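Local coordinates for protein beta-n-acetylhexosaminidase (PDB 2YLA) that hydrolyses terminal N-acetylhexosamine residues from glycans as a family 20 glycoside hydrolase, and is a pneumococcal virulence factor probably acting on host N-glycans, at residues Ser14-Arg19 / His43-Asn48. The protein carries 1 engineered substitution. Sequence-based numbering, arbitrary orientation.
Sequences SIDAGR and HLLLGN. With NAG (2-acetamido-2-deoxy-beta-D-glucopyranose), chain E.
Asn48 lies over the rim of one face of the Arg19 guanidinium, its amide plane turned 76° and its OD1 3.2 Å from Arg19 NH1 at an angle too poor for a hydrogen bond; Asp16 OD2 and O3 of a bound N-acetylglucosamine (NAG) sit at the edge. These groups cluster beyond the C-terminal ends of parallel strands 10-16 and 41-45 of the TIM barrel, a beta-alpha-beta unit joined through helix 24-37. Arg19 NH1 makes a salt bridge to Asp16 OD2 (3.1 Å), meeting it from above the carboxylate plane; Arg19 NE pairs with Asp49. An extended chain from CG to NE carries the guanidinium to the sugar, where Arg19 NH2 bonds NAG O3 at 2.8 Å and NH1 reaches O3 and, weakly, O4, consistent with the family 20 arginine that binds O3 and O4 of the non-reducing terminal sugar. Asp16 OD2 also accepts from Ala330 N. Within the strands, Ile15 N bonds His43 O at 2.9 Å, and Leu45 N bonds Ile15 O at 3.2 Å. On the helix-facing side, Leu44 CD1 bridges Ile15 CB and Ala17 CB beside Leu27. On the barrel interior, His43 and Ser14 both project their side chains anti to the backbone N (chi1 176° and 175°), which brings Ser14 OG to the ring edge, hydrogen-bonded to His43 ND1 at 2.8 Å.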
loop_
_atom_site.group_PDB
_atom_site.type_symbol
_atom_site.label_atom_id
_atom_site.label_comp_id
_atom_site.label_asym_id
_atom_site.label_seq_id
_atom_site.Cartn_x
_atom_site.Cartn_y
_atom_site.Cartn_z
ATOM N N SER A 14 2.711 4.726 -2.030
ATOM C CA SER A 14 1.460 4.026 -2.336
ATOM C C SER A 14 0.900 4.399 -3.708
ATOM O O SER A 14 0.672 5.579 -4.000
ATOM C CB SER A 14 0.412 4.302 -1.255
ATOM O OG SER A 14 -0.836 3.722 -1.598
ATOM N N ILE A 15 0.674 3.378 -4.535
ATOM C CA ILE A 15 0.167 3.555 -5.897
ATOM C C ILE A 15 -1.232 2.952 -6.025
ATOM O O ILE A 15 -1.421 1.748 -5.819
ATOM C CB ILE A 15 1.118 2.908 -6.950
ATOM C CG1 ILE A 15 2.568 3.385 -6.768
ATOM C CG2 ILE A 15 0.618 3.152 -8.379
ATOM C CD1 ILE A 15 2.797 4.898 -6.955
ATOM N N ASP A 16 -2.205 3.794 -6.361
ATOM C CA ASP A 16 -3.588 3.360 -6.542
ATOM C C ASP A 16 -3.731 2.621 -7.871
ATOM O O ASP A 16 -4.155 3.198 -8.875
ATOM C CB ASP A 16 -4.534 4.565 -6.478
ATOM C CG ASP A 16 -6.008 4.178 -6.530
ATOM O OD1 ASP A 16 -6.342 2.975 -6.474
ATOM O OD2 ASP A 16 -6.843 5.102 -6.625
ATOM N N ALA A 17 -3.367 1.342 -7.870
ATOM C CA ALA A 17 -3.412 0.530 -9.084
ATOM C C ALA A 17 -4.621 -0.403 -9.089
ATOM O O ALA A 17 -4.672 -1.368 -9.851
ATOM C CB ALA A 17 -2.111 -0.254 -9.254
ATOM N N GLY A 18 -5.581 -0.113 -8.218
ATOM C CA GLY A 18 -6.850 -0.823 -8.205
ATOM C C GLY A 18 -7.860 -0.096 -9.068
ATOM O O GLY A 18 -8.581 -0.714 -9.846
ATOM N N ARG A 19 -7.910 1.227 -8.924
ATOM C CA ARG A 19 -8.813 2.061 -9.714
ATOM C C ARG A 19 -8.325 2.201 -11.153
ATOM O O ARG A 19 -9.127 2.188 -12.089
ATOM C CB ARG A 19 -8.959 3.449 -9.088
ATOM C CG ARG A 19 -9.731 3.497 -7.780
ATOM C CD ARG A 19 -9.959 4.942 -7.391
ATOM N NE ARG A 19 -10.881 5.131 -6.275
ATOM C CZ ARG A 19 -10.510 5.462 -5.042
ATOM N NH1 ARG A 19 -9.228 5.631 -4.746
ATOM N NH2 ARG A 19 -11.429 5.626 -4.099
ATOM N N HIS A 43 3.797 0.370 -1.692
ATOM C CA HIS A 43 2.465 -0.094 -1.356
ATOM C C HIS A 43 1.646 -0.104 -2.640
ATOM O O HIS A 43 1.496 0.931 -3.302
ATOM C CB HIS A 43 1.855 0.836 -0.312
ATOM C CG HIS A 43 0.439 0.521 0.050
ATOM N ND1 HIS A 43 -0.636 1.128 -0.563
ATOM C CD2 HIS A 43 -0.081 -0.305 0.988
ATOM C CE1 HIS A 43 -1.757 0.679 -0.028
ATOM N NE2 HIS A 43 -1.449 -0.192 0.915
ATOM N N LEU A 44 1.143 -1.279 -3.006
ATOM C CA LEU A 44 0.429 -1.431 -4.262
ATOM C C LEU A 44 -1.001 -1.916 -4.063
ATOM O O LEU A 44 -1.244 -3.085 -3.760
ATOM C CB LEU A 44 1.197 -2.356 -5.211
ATOM C CG LEU A 44 0.836 -2.286 -6.697
ATOM C CD1 LEU A 44 1.118 -0.896 -7.256
ATOM C CD2 LEU A 44 1.599 -3.350 -7.480
ATOM N N LEU A 45 -1.944 -0.995 -4.229
ATOM C CA LEU A 45 -3.360 -1.315 -4.206
ATOM C C LEU A 45 -3.704 -2.032 -5.507
ATOM O O LEU A 45 -3.553 -1.469 -6.587
ATOM C CB LEU A 45 -4.189 -0.035 -4.057
ATOM C CG LEU A 45 -4.100 0.696 -2.713
ATOM C CD1 LEU A 45 -3.804 2.174 -2.913
ATOM C CD2 LEU A 45 -5.360 0.496 -1.880
ATOM N N LEU A 46 -4.134 -3.284 -5.397
ATOM C CA LEU A 46 -4.487 -4.092 -6.561
ATOM C C LEU A 46 -5.992 -4.303 -6.612
ATOM O O LEU A 46 -6.571 -4.508 -7.681
ATOM C CB LEU A 46 -3.758 -5.436 -6.520
ATOM C CG LEU A 46 -2.229 -5.376 -6.507
ATOM C CD1 LEU A 46 -1.632 -6.717 -6.111
ATOM C CD2 LEU A 46 -1.699 -4.925 -7.860
ATOM N N GLY A 47 -6.609 -4.266 -5.436
ATOM C CA GLY A 47 -8.053 -4.265 -5.297
ATOM C C GLY A 47 -8.445 -2.986 -4.598
ATOM O O GLY A 47 -8.203 -2.828 -3.407
ATOM N N ASN A 48 -9.015 -2.058 -5.362
ATOM C CA ASN A 48 -9.516 -0.785 -4.856
ATOM C C ASN A 48 -10.508 -0.277 -5.889
ATOM O O ASN A 48 -10.110 0.271 -6.920
ATOM C CB ASN A 48 -8.369 0.213 -4.652
ATOM C CG ASN A 48 -8.802 1.477 -3.922
ATOM O OD1 ASN A 48 -8.461 2.587 -4.333
ATOM N ND2 ASN A 48 -9.543 1.315 -2.829
HETATM C C1 NAG E . -9.884 9.156 0.601
HETATM C C2 NAG E . -9.942 7.643 0.265
HETATM C C3 NAG E . -9.278 7.217 -1.049
HETATM C C4 NAG E . -9.051 8.407 -1.964
HETATM C C5 NAG E . -8.211 9.434 -1.213
HETATM C C6 NAG E . -7.835 10.614 -2.101
HETATM C C7 NAG E . -8.253 6.690 1.876
HETATM C C8 NAG E . -8.104 5.699 2.991
HETATM N N2 NAG E . -9.486 6.783 1.361
HETATM O O3 NAG E . -10.082 6.261 -1.705
HETATM O O4 NAG E . -8.412 7.977 -3.144
HETATM O O5 NAG E . -8.888 9.935 -0.069
HETATM O O6 NAG E . -8.964 11.427 -2.345
HETATM O O7 NAG E . -7.276 7.344 1.510
#